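Local coordinates for N-acetylmuramoyl-L-alanine amidase domain-containing protein SAOUHSC_02979 (Staphylococcus aureus, PDB 5T1Q), which probably hydrolyses amide bonds of bacterial cell-wall peptidoglycan, this chain being the later part of a secreted protein, with a glucosaminidase-family region followed by a CHAP domain, at residues S201-Q210 with Y222-D230; F236-S245 with W255-F264. All blocks are in the same frame, centred on the assembly; numbering follows the deposited sequence.

Contact 1: residues S201-Q210 with Y222-D230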
loop_
_atom_site.group_PDB
_atom_site.type_symbol
_atom_site.label_atom_id
_atom_site.label_comp_id
_atom_site.label_asym_id
_atom_site.label_seq_id
_atom_site.Cartn_x
_atom_site.Cartn_y
_atom_site.Cartn_z
ATOM N N SER A 201 0.311 10.808 7.170
ATOM C CA SER A 201 1.532 10.890 6.371
ATOM C C SER A 201 1.258 11.437 4.965
ATOM O O SER A 201 2.026 12.247 4.449
ATOM C CB SER A 201 2.184 9.515 6.254
ATOM O OG SER A 201 3.355 9.588 5.458
ATOM N N ILE A 202 0.182 10.969 4.346
ATOM C CA ILE A 202 -0.188 11.423 3.007
ATOM C C ILE A 202 -0.583 12.912 3.033
ATOM O O ILE A 202 -0.137 13.698 2.201
ATOM C CB ILE A 202 -1.352 10.579 2.435
ATOM C CG1 ILE A 202 -0.911 9.123 2.246
ATOM C CG2 ILE A 202 -1.819 11.158 1.102
ATOM C CD1 ILE A 202 -2.033 8.145 1.953
ATOM N N ILE A 203 -1.415 13.281 3.999
ATOM C CA ILE A 203 -1.896 14.654 4.121
ATOM C C ILE A 203 -0.751 15.636 4.300
ATOM O O ILE A 203 -0.712 16.681 3.636
ATOM C CB ILE A 203 -2.896 14.787 5.284
ATOM C CG1 ILE A 203 -4.169 13.979 4.963
ATOM C CG2 ILE A 203 -3.246 16.253 5.527
ATOM C CD1 ILE A 203 -5.107 13.815 6.124
ATOM N N LYS A 204 0.168 15.298 5.194
ATOM C CA LYS A 204 1.306 16.140 5.487
ATOM C C LYS A 204 2.227 16.335 4.281
ATOM O O LYS A 204 2.466 17.457 3.854
ATOM C CB LYS A 204 2.105 15.542 6.649
ATOM C CG LYS A 204 3.336 16.337 7.045
ATOM C CD LYS A 204 4.018 15.685 8.235
ATOM C CE LYS A 204 5.309 16.403 8.588
ATOM N NZ LYS A 204 6.045 15.693 9.674
ATOM N N HIS A 205 2.707 15.233 3.723
ATOM C CA HIS A 205 3.661 15.280 2.636
ATOM C C HIS A 205 3.103 15.909 1.353
ATOM O O HIS A 205 3.788 16.697 0.707
ATOM C CB HIS A 205 4.214 13.875 2.359
ATOM C CG HIS A 205 5.305 13.856 1.344
ATOM N ND1 HIS A 205 5.116 13.404 0.056
ATOM C CD2 HIS A 205 6.587 14.284 1.410
ATOM C CE1 HIS A 205 6.242 13.536 -0.623
ATOM N NE2 HIS A 205 7.151 14.068 0.175
ATOM N N TYR A 206 1.870 15.573 0.986
ATOM C CA TYR A 206 1.288 16.144 -0.226
ATOM C C TYR A 206 0.572 17.490 -0.006
ATOM O O TYR A 206 -0.034 18.016 -0.936
ATOM C CB TYR A 206 0.425 15.112 -0.959
ATOM C CG TYR A 206 1.271 13.996 -1.545
ATOM C CD1 TYR A 206 2.041 14.218 -2.676
ATOM C CD2 TYR A 206 1.316 12.726 -0.961
ATOM C CE1 TYR A 206 2.831 13.215 -3.218
ATOM C CE2 TYR A 206 2.101 11.710 -1.500
ATOM C CZ TYR A 206 2.860 11.967 -2.633
ATOM O OH TYR A 206 3.650 10.989 -3.196
ATOM N N GLN A 207 0.693 18.043 1.208
ATOM C CA GLN A 207 0.145 19.352 1.565
ATOM C C GLN A 207 -1.330 19.474 1.184
ATOM O O GLN A 207 -1.766 20.470 0.578
ATOM C CB GLN A 207 0.962 20.462 0.899
ATOM C CG GLN A 207 2.438 20.492 1.265
ATOM C CD GLN A 207 2.732 20.942 2.693
ATOM O OE1 GLN A 207 1.984 21.703 3.295
ATOM N NE2 GLN A 207 3.860 20.494 3.220
ATOM N N LEU A 208 -2.103 18.461 1.568
ATOM C CA LEU A 208 -3.501 18.405 1.199
ATOM C C LEU A 208 -4.432 19.368 1.958
ATOM O O LEU A 208 -5.586 19.545 1.539
ATOM C CB LEU A 208 -4.003 16.964 1.303
ATOM C CG LEU A 208 -3.209 15.912 0.515
ATOM C CD1 LEU A 208 -3.829 14.530 0.707
ATOM C CD2 LEU A 208 -3.136 16.262 -0.966
ATOM N N THR A 209 -3.971 19.983 3.051
ATOM C CA THR A 209 -4.811 20.956 3.770
ATOM C C THR A 209 -5.066 22.204 2.921
ATOM O O THR A 209 -6.040 22.920 3.138
ATOM C CB THR A 209 -4.193 21.415 5.102
ATOM O OG1 THR A 209 -2.884 21.949 4.864
ATOM C CG2 THR A 209 -4.106 20.258 6.083
ATOM N N GLN A 210 -4.200 22.455 1.945
ATOM C CA GLN A 210 -4.363 23.617 1.082
ATOM C C GLN A 210 -5.675 23.538 0.272
ATOM O O GLN A 210 -6.033 24.495 -0.408
ATOM C CB GLN A 210 -3.154 23.788 0.151
ATOM C CG GLN A 210 -3.138 22.879 -1.071
ATOM C CD GLN A 210 -1.867 23.030 -1.888
ATOM O OE1 GLN A 210 -1.869 23.683 -2.937
ATOM N NE2 GLN A 210 -0.763 22.470 -1.389
ATOM N N TYR A 222 0.944 23.932 -7.284
ATOM C CA TYR A 222 0.794 22.850 -6.314
ATOM C C TYR A 222 2.097 22.085 -6.078
ATOM O O TYR A 222 2.513 21.909 -4.937
ATOM C CB TYR A 222 -0.304 21.870 -6.735
ATOM C CG TYR A 222 -0.318 20.633 -5.876
ATOM C CD1 TYR A 222 -0.618 20.708 -4.516
ATOM C CD2 TYR A 222 -0.013 19.386 -6.413
ATOM C CE1 TYR A 222 -0.610 19.575 -3.719
ATOM C CE2 TYR A 222 -0.015 18.253 -5.626
ATOM C CZ TYR A 222 -0.315 18.353 -4.281
ATOM O OH TYR A 222 -0.308 17.217 -3.514
ATOM N N GLU A 223 2.737 21.630 -7.149
ATOM C CA GLU A 223 3.980 20.869 -6.998
ATOM C C GLU A 223 5.077 21.656 -6.279
ATOM O O GLU A 223 5.932 21.074 -5.624
ATOM C CB GLU A 223 4.466 20.314 -8.336
ATOM C CG GLU A 223 3.513 19.277 -8.920
ATOM C CD GLU A 223 4.115 18.453 -10.050
ATOM O OE1 GLU A 223 5.360 18.368 -10.151
ATOM O OE2 GLU A 223 3.333 17.857 -10.823
ATOM N N ARG A 224 5.006 22.977 -6.361
ATOM C CA ARG A 224 5.969 23.854 -5.695
ATOM C C ARG A 224 5.869 23.764 -4.160
ATOM O O ARG A 224 6.856 23.998 -3.461
ATOM C CB ARG A 224 5.726 25.304 -6.130
ATOM C CG ARG A 224 6.936 26.215 -6.061
ATOM C CD ARG A 224 6.540 27.611 -6.525
ATOM N NE ARG A 224 7.576 28.267 -7.328
ATOM C CZ ARG A 224 7.816 27.998 -8.618
ATOM N NH1 ARG A 224 8.766 28.664 -9.274
ATOM N NH2 ARG A 224 7.124 27.051 -9.263
ATOM N N SER A 225 4.682 23.420 -3.650
ATOM C CA SER A 225 4.435 23.346 -2.197
ATOM C C SER A 225 4.892 22.051 -1.527
ATOM O O SER A 225 5.089 22.028 -0.313
ATOM C CB SER A 225 2.943 23.537 -1.914
ATOM O OG SER A 225 2.186 22.493 -2.500
ATOM N N ILE A 226 5.030 20.980 -2.312
ATOM C CA ILE A 226 5.449 19.673 -1.793
ATOM C C ILE A 226 6.926 19.721 -1.387
ATOM O O ILE A 226 7.807 19.910 -2.227
ATOM C CB ILE A 226 5.218 18.551 -2.834
ATOM C CG1 ILE A 226 3.733 18.476 -3.200
ATOM C CG2 ILE A 226 5.691 17.201 -2.295
ATOM C CD1 ILE A 226 3.433 17.547 -4.351
ATOM N N LYS A 227 7.184 19.552 -0.095
ATOM C CA LYS A 227 8.547 19.597 0.429
ATOM C C LYS A 227 9.089 18.179 0.521
ATOM O O LYS A 227 8.384 17.257 0.936
ATOM C CB LYS A 227 8.577 20.300 1.792
ATOM C CG LYS A 227 7.982 21.713 1.770
ATOM C CD LYS A 227 7.996 22.367 3.150
ATOM C CE LYS A 227 7.208 23.673 3.188
ATOM N NZ LYS A 227 7.766 24.748 2.316
ATOM N N ASP A 228 10.342 18.013 0.112
ATOM C CA ASP A 228 11.001 16.704 0.119
ATOM C C ASP A 228 11.384 16.265 1.513
ATOM O O ASP A 228 11.516 17.085 2.416
ATOM C CB ASP A 228 12.288 16.772 -0.704
ATOM C CG ASP A 228 12.048 17.237 -2.118
ATOM O OD1 ASP A 228 11.039 16.802 -2.710
ATOM O OD2 ASP A 228 12.869 18.030 -2.629
ATOM N N TYR A 229 11.549 14.957 1.675
ATOM C CA TYR A 229 12.032 14.376 2.927
ATOM C C TYR A 229 13.563 14.445 2.892
ATOM O O TYR A 229 14.146 14.322 1.809
ATOM C CB TYR A 229 11.665 12.892 3.028
ATOM C CG TYR A 229 10.200 12.509 3.155
ATOM C CD1 TYR A 229 9.431 12.944 4.243
ATOM C CD2 TYR A 229 9.629 11.582 2.274
ATOM C CE1 TYR A 229 8.118 12.539 4.391
ATOM C CE2 TYR A 229 8.321 11.165 2.420
ATOM C CZ TYR A 229 7.566 11.638 3.478
ATOM O OH TYR A 229 6.250 11.223 3.619
ATOM N N ASP A 230 14.216 14.617 4.049
ATOM C CA ASP A 230 15.703 14.604 4.100
ATOM C C ASP A 230 16.238 13.197 3.847
ATOM O O ASP A 230 16.231 12.368 4.749
ATOM C CB ASP A 230 16.264 15.130 5.439
ATOM C CG ASP A 230 16.655 16.609 5.394
ATOM O OD1 ASP A 230 16.090 17.402 4.600
ATOM O OD2 ASP A 230 17.554 16.979 6.182
HETATM O O HOH W 1 4.790 12.398 5.561
HETATM O O HOH W 2 5.814 18.041 1.916
#

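Contact 2: residues F236-S245 with W255-F264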
loop_
_atom_site.group_PDB
_atom_site.type_symbol
_atom_site.label_atom_id
_atom_site.label_comp_id
_atom_site.label_asym_id
_atom_site.label_seq_id
_atom_site.Cartn_x
_atom_site.Cartn_y
_atom_site.Cartn_z
ATOM N N PHE A 236 21.098 3.971 2.018
ATOM C CA PHE A 236 20.684 3.438 0.697
ATOM C C PHE A 236 19.686 4.294 -0.091
ATOM O O PHE A 236 18.962 5.112 0.464
ATOM C CB PHE A 236 20.096 2.021 0.893
ATOM C CG PHE A 236 20.863 1.176 1.895
ATOM C CD1 PHE A 236 22.108 0.668 1.584
ATOM C CD2 PHE A 236 20.340 0.923 3.160
ATOM C CE1 PHE A 236 22.822 -0.077 2.507
ATOM C CE2 PHE A 236 21.044 0.171 4.094
ATOM C CZ PHE A 236 22.293 -0.335 3.762
ATOM N N LYS A 237 19.649 4.061 -1.401
ATOM C CA LYS A 237 18.732 4.764 -2.301
ATOM C C LYS A 237 17.274 4.575 -1.844
ATOM O O LYS A 237 16.882 3.469 -1.454
ATOM C CB LYS A 237 18.911 4.246 -3.735
ATOM C CG LYS A 237 17.961 4.842 -4.760
ATOM C CD LYS A 237 18.080 4.163 -6.118
ATOM C CE LYS A 237 19.398 4.468 -6.803
ATOM N NZ LYS A 237 19.400 3.958 -8.201
ATOM N N PRO A 238 16.475 5.654 -1.872
ATOM C CA PRO A 238 15.081 5.511 -1.455
ATOM C C PRO A 238 14.283 4.623 -2.407
ATOM O O PRO A 238 14.632 4.507 -3.597
ATOM C CB PRO A 238 14.539 6.954 -1.474
ATOM C CG PRO A 238 15.505 7.747 -2.306
ATOM C CD PRO A 238 16.832 7.053 -2.197
ATOM N N PHE A 239 13.239 3.982 -1.886
ATOM C CA PHE A 239 12.412 3.146 -2.717
ATOM C C PHE A 239 11.533 3.993 -3.619
ATOM O O PHE A 239 11.059 5.037 -3.208
ATOM C CB PHE A 239 11.521 2.206 -1.900
ATOM C CG PHE A 239 10.634 1.334 -2.758
ATOM C CD1 PHE A 239 11.177 0.287 -3.487
ATOM C CD2 PHE A 239 9.274 1.580 -2.862
ATOM C CE1 PHE A 239 10.383 -0.511 -4.297
ATOM C CE2 PHE A 239 8.470 0.789 -3.666
ATOM C CZ PHE A 239 9.027 -0.266 -4.383
ATOM N N ARG A 240 11.346 3.523 -4.849
ATOM C CA ARG A 240 10.455 4.159 -5.833
ATOM C C ARG A 240 9.921 3.066 -6.743
ATOM O O ARG A 240 10.643 2.136 -7.087
ATOM C CB ARG A 240 11.154 5.255 -6.668
ATOM C CG ARG A 240 11.623 6.458 -5.858
ATOM C CD ARG A 240 12.011 7.679 -6.701
ATOM N NE ARG A 240 10.868 8.514 -7.139
ATOM C CZ ARG A 240 10.263 8.479 -8.340
ATOM N NH1 ARG A 240 9.250 9.313 -8.589
ATOM N NH2 ARG A 240 10.651 7.640 -9.302
ATOM N N GLU A 241 8.646 3.172 -7.094
ATOM C CA GLU A 241 7.989 2.220 -7.985
ATOM C C GLU A 241 8.444 2.602 -9.387
ATOM O O GLU A 241 8.221 3.725 -9.840
ATOM C CB GLU A 241 6.468 2.314 -7.809
ATOM C CG GLU A 241 5.632 1.257 -8.527
ATOM C CD GLU A 241 4.170 1.230 -8.053
ATOM O OE1 GLU A 241 3.908 1.446 -6.838
ATOM O OE2 GLU A 241 3.277 0.952 -8.888
ATOM N N VAL A 242 9.115 1.672 -10.055
ATOM C CA VAL A 242 9.708 1.936 -11.360
ATOM C C VAL A 242 8.767 1.603 -12.513
ATOM O O VAL A 242 8.286 2.492 -13.226
ATOM C CB VAL A 242 11.023 1.117 -11.531
ATOM C CG1 VAL A 242 11.710 1.451 -12.858
ATOM C CG2 VAL A 242 11.962 1.358 -10.356
ATOM N N SER A 243 8.502 0.312 -12.671
ATOM C CA SER A 243 7.711 -0.180 -13.785
ATOM C C SER A 243 6.218 0.111 -13.688
ATOM O O SER A 243 5.689 0.466 -12.628
ATOM C CB SER A 243 7.922 -1.696 -13.932
ATOM O OG SER A 243 7.506 -2.388 -12.766
ATOM N N ASP A 244 5.568 -0.035 -14.836
ATOM C CA ASP A 244 4.131 0.106 -14.964
ATOM C C ASP A 244 3.540 -1.304 -14.868
ATOM O O ASP A 244 2.479 -1.496 -14.269
ATOM C CB ASP A 244 3.778 0.738 -16.309
ATOM C CG ASP A 244 4.508 2.057 -16.547
ATOM O OD1 ASP A 244 4.904 2.722 -15.561
ATOM O OD2 ASP A 244 4.685 2.426 -17.728
ATOM N N SER A 245 4.246 -2.278 -15.459
ATOM C CA SER A 245 3.830 -3.692 -15.443
ATOM C C SER A 245 3.697 -4.235 -14.008
ATOM O O SER A 245 4.279 -3.679 -13.060
ATOM C CB SER A 245 4.817 -4.560 -16.234
ATOM O OG SER A 245 6.098 -4.582 -15.611
ATOM N N TRP A 255 6.658 -8.838 -5.333
ATOM C CA TRP A 255 6.554 -7.562 -6.048
ATOM C C TRP A 255 7.631 -6.569 -5.598
ATOM O O TRP A 255 8.197 -5.846 -6.406
ATOM C CB TRP A 255 5.158 -6.944 -5.825
ATOM C CG TRP A 255 4.999 -5.568 -6.398
ATOM C CD1 TRP A 255 4.511 -5.240 -7.627
ATOM C CD2 TRP A 255 5.341 -4.332 -5.759
ATOM N NE1 TRP A 255 4.523 -3.871 -7.789
ATOM C CE2 TRP A 255 5.029 -3.296 -6.655
ATOM C CE3 TRP A 255 5.878 -4.007 -4.516
ATOM C CZ2 TRP A 255 5.244 -1.948 -6.351
ATOM C CZ3 TRP A 255 6.091 -2.657 -4.211
ATOM C CH2 TRP A 255 5.771 -1.653 -5.124
ATOM N N TYR A 256 7.901 -6.523 -4.305
ATOM C CA TYR A 256 8.871 -5.555 -3.796
ATOM C C TYR A 256 10.263 -5.828 -4.348
ATOM O O TYR A 256 10.929 -4.904 -4.813
ATOM C CB TYR A 256 8.882 -5.492 -2.245
ATOM C CG TYR A 256 9.994 -4.614 -1.747
ATOM C CD1 TYR A 256 9.841 -3.223 -1.692
ATOM C CD2 TYR A 256 11.234 -5.163 -1.379
ATOM C CE1 TYR A 256 10.875 -2.415 -1.270
ATOM C CE2 TYR A 256 12.284 -4.354 -0.977
ATOM C CZ TYR A 256 12.099 -2.986 -0.918
ATOM O OH TYR A 256 13.125 -2.187 -0.511
ATOM N N VAL A 257 10.698 -7.088 -4.305
ATOM C CA VAL A 257 12.032 -7.418 -4.799
ATOM C C VAL A 257 12.184 -7.156 -6.320
ATOM O O VAL A 257 13.221 -6.664 -6.774
ATOM C CB VAL A 257 12.439 -8.850 -4.425
ATOM C CG1 VAL A 257 13.823 -9.164 -4.965
ATOM C CG2 VAL A 257 12.400 -9.047 -2.907
ATOM N N TYR A 258 11.154 -7.487 -7.086
ATOM C CA TYR A 258 11.135 -7.222 -8.512
ATOM C C TYR A 258 11.366 -5.733 -8.771
ATOM O O TYR A 258 12.231 -5.368 -9.574
ATOM C CB TYR A 258 9.800 -7.674 -9.121
ATOM C CG TYR A 258 9.622 -7.308 -10.588
ATOM C CD1 TYR A 258 9.094 -6.065 -10.959
ATOM C CD2 TYR A 258 9.967 -8.201 -11.596
ATOM C CE1 TYR A 258 8.936 -5.719 -12.302
ATOM C CE2 TYR A 258 9.812 -7.866 -12.939
ATOM C CZ TYR A 258 9.306 -6.624 -13.284
ATOM O OH TYR A 258 9.147 -6.311 -14.619
ATOM N N ASN A 259 10.606 -4.883 -8.071
ATOM C CA ASN A 259 10.720 -3.417 -8.235
ATOM C C ASN A 259 12.020 -2.843 -7.705
ATOM O O ASN A 259 12.654 -2.028 -8.365
ATOM C CB ASN A 259 9.528 -2.695 -7.603
ATOM C CG ASN A 259 8.275 -2.790 -8.463
ATOM O OD1 ASN A 259 7.444 -3.670 -8.273
ATOM N ND2 ASN A 259 8.194 -1.959 -9.474
ATOM N N ARG A 260 12.441 -3.286 -6.530
ATOM C CA ARG A 260 13.668 -2.762 -5.946
ATOM C C ARG A 260 14.858 -3.073 -6.835
ATOM O O ARG A 260 15.731 -2.231 -7.005
ATOM C CB ARG A 260 13.866 -3.314 -4.528
ATOM C CG ARG A 260 15.104 -2.811 -3.794
ATOM C CD ARG A 260 15.085 -1.310 -3.634
ATOM N NE ARG A 260 16.165 -0.825 -2.782
ATOM C CZ ARG A 260 16.407 0.456 -2.531
ATOM N NH1 ARG A 260 15.658 1.410 -3.085
ATOM N NH2 ARG A 260 17.416 0.792 -1.732
HETATM N N MSE A 261 14.874 -4.273 -7.423
HETATM C CA MSE A 261 15.968 -4.681 -8.323
HETATM C C MSE A 261 16.015 -3.785 -9.542
HETATM O O MSE A 261 17.095 -3.435 -10.023
HETATM C CB MSE A 261 15.830 -6.134 -8.774
HETATM C CG MSE A 261 16.271 -7.091 -7.667
HETATM SE SE MSE A 261 16.017 -8.962 -8.254
HETATM C CE MSE A 261 17.837 -9.072 -8.972
ATOM N N LYS A 262 14.846 -3.428 -10.063
ATOM C CA LYS A 262 14.777 -2.528 -11.224
ATOM C C LYS A 262 15.372 -1.144 -10.991
ATOM O O LYS A 262 15.890 -0.557 -11.919
ATOM C CB LYS A 262 13.354 -2.391 -11.758
ATOM C CG LYS A 262 13.060 -3.359 -12.879
ATOM C CD LYS A 262 11.626 -3.262 -13.367
ATOM C CE LYS A 262 11.480 -3.944 -14.721
ATOM N NZ LYS A 262 12.097 -5.304 -14.750
ATOM N N GLN A 263 15.306 -0.625 -9.767
ATOM C CA GLN A 263 15.908 0.676 -9.480
ATOM C C GLN A 263 17.407 0.676 -9.742
ATOM O O GLN A 263 18.001 1.735 -9.958
ATOM C CB GLN A 263 15.683 1.098 -8.035
ATOM C CG GLN A 263 14.239 1.306 -7.652
ATOM C CD GLN A 263 14.123 1.935 -6.284
ATOM O OE1 GLN A 263 13.829 1.254 -5.302
ATOM N NE2 GLN A 263 14.426 3.231 -6.200
ATOM N N PHE A 264 18.021 -0.507 -9.689
ATOM C CA PHE A 264 19.450 -0.625 -9.936
ATOM C C PHE A 264 19.786 -1.194 -11.323
ATOM O O PHE A 264 20.891 -1.670 -11.546
ATOM C CB PHE A 264 20.095 -1.435 -8.820
ATOM C CG PHE A 264 19.914 -0.822 -7.464
ATOM C CD1 PHE A 264 20.678 0.275 -7.078
ATOM C CD2 PHE A 264 18.961 -1.321 -6.576
ATOM C CE1 PHE A 264 20.510 0.842 -5.816
ATOM C CE2 PHE A 264 18.797 -0.761 -5.317
ATOM C CZ PHE A 264 19.574 0.319 -4.934
#

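Contact 1: residues S201-Q210 with Y222-D230
Tyr222 OH donates to the backbone O of Tyr206 at 2.7 Å. The hydroxyl lies in the carbonyl plane, on a lone pair, with a C=O...O angle of 130°. The acceptor carbonyl sits at the edge of the Tyr222 ring. CG of Tyr222 stands anti to the backbone N (chi1 170°), which carries the ring from the short helix 222-225 across to the end of helix 195-205. The Gln210 side chain crosses this ring at about a right angle, its amide at the ring edge and steeply inclined to the ring plane. Gln210 NE2 is used twice. It donates to Ser225 OG at 3.2 Å, nearly straight and in the amide plane, and to Gln207 O at 3.0 Å within its own segment. Ser225 OG, which accepts from the amide, itself donates to Tyr222 O, an oxygen that also takes Ser225 N.

Helix 195-205 stops here in a Schellman motif. Gln207, with positive phi, is the C-prime residue, and Leu208 N reaches back to Ile203 O. This helix belongs to the part of the chain related to endo-beta-N-acetylglucosaminidases.

At the other end, the rings of His205 and Tyr229 make an offset stack, centroids 4.4 Å apart and planes at 18°. His205 CD2 lies 3.5 Å above the Tyr229 ring, towards its rim. Ile226 CG2 covers the opposite face of the imidazole, so the ring is clamped between an aliphatic branch and a phenol. Ile226 CD1 touches the edge of the Tyr206 ring at CD1, 4.0 Å away. A water donates to both His205 O and Lys227 O. Another links Ser201 O to Tyr229 OH, and that hydroxyl also bonds Val54 N of strand 52-54.

Contact 2: residues F236-S245 with W255-F264
Phe239 fills the tightly packed part of this contact. Its CG is anti to the backbone N (chi1 179°), which lays the ring against helix 253-262. Tyr256 CE1 comes over one face of the ring, 3.5 Å from Phe239 CD1. Trp255 CH2 approaches at the ring edge, 3.6 Å from Phe239 CZ. Asn259 CB also lies at the edge. The three rings form an aromatic cluster, and Ile340 of strand 339-345 touches both Phe239 and Tyr256.

Next to the cluster, polar side chains on the helix and just beyond it hold the loop backbone. Arg260 grips Lys237 O end-on with both terminal nitrogens, NH2 at 2.7 Å and NH1 at 2.9 Å. The oxygen lies in the guanidinium plane. NH2 is tilted slightly from the carbonyl plane, whereas NH1 stands well above it. Arg260 NH2 also makes a salt bridge to Glu319 of strand 314-321. Gln263 NE2 donates to Pro238 O at 2.9 Å, in the carbonyl plane and almost straight at 173°. Its OE1 takes a bond from Arg260 NH1, which fixes the amide and guanidinium groups against each other.

The outer side is looser. The exposed Lys237 runs past Phe264, with CE 3.9 Å from CE1 of that ring, and its NZ bonds only weakly to Gln263 O. Val242 and Ser243 are poorly ordered, although Val242 CG2 still packs on Gln263 CG at 3.5 Å.

The arrangement belongs to the CHAP (peptidase C51) part of the protein. The Tyr256 side chain lies near, without touching, Cys253, His314 and Glu331, whose arrangement is consistent with a Cys-His-Glu triad. A helix packed on an antiparallel sheet is the layout of papain-like CHAP domains.

Overall arrangement
The two contacts follow each other along the chain and share no segment. Their centres are about 23 Å apart and their nearest atoms about 8 Å. Both are partly buried. Contact 1 lies farther out, its centre about 18 Å from the chain centre against about 14 Å for contact 2. It ties the end of helix 195-205 to the chain that leads on from helix 222-225, with waters bridging and strand 52-54 alongside. Contact 2 sets a loop on helix 253-262 of the CHAP part, beside the large mixed sheet. Contact 1 uses a ring stack, an amide and hydroxyls. Contact 2 combines an aromatic cluster with arginine and glutamine bonds to backbone carbonyls.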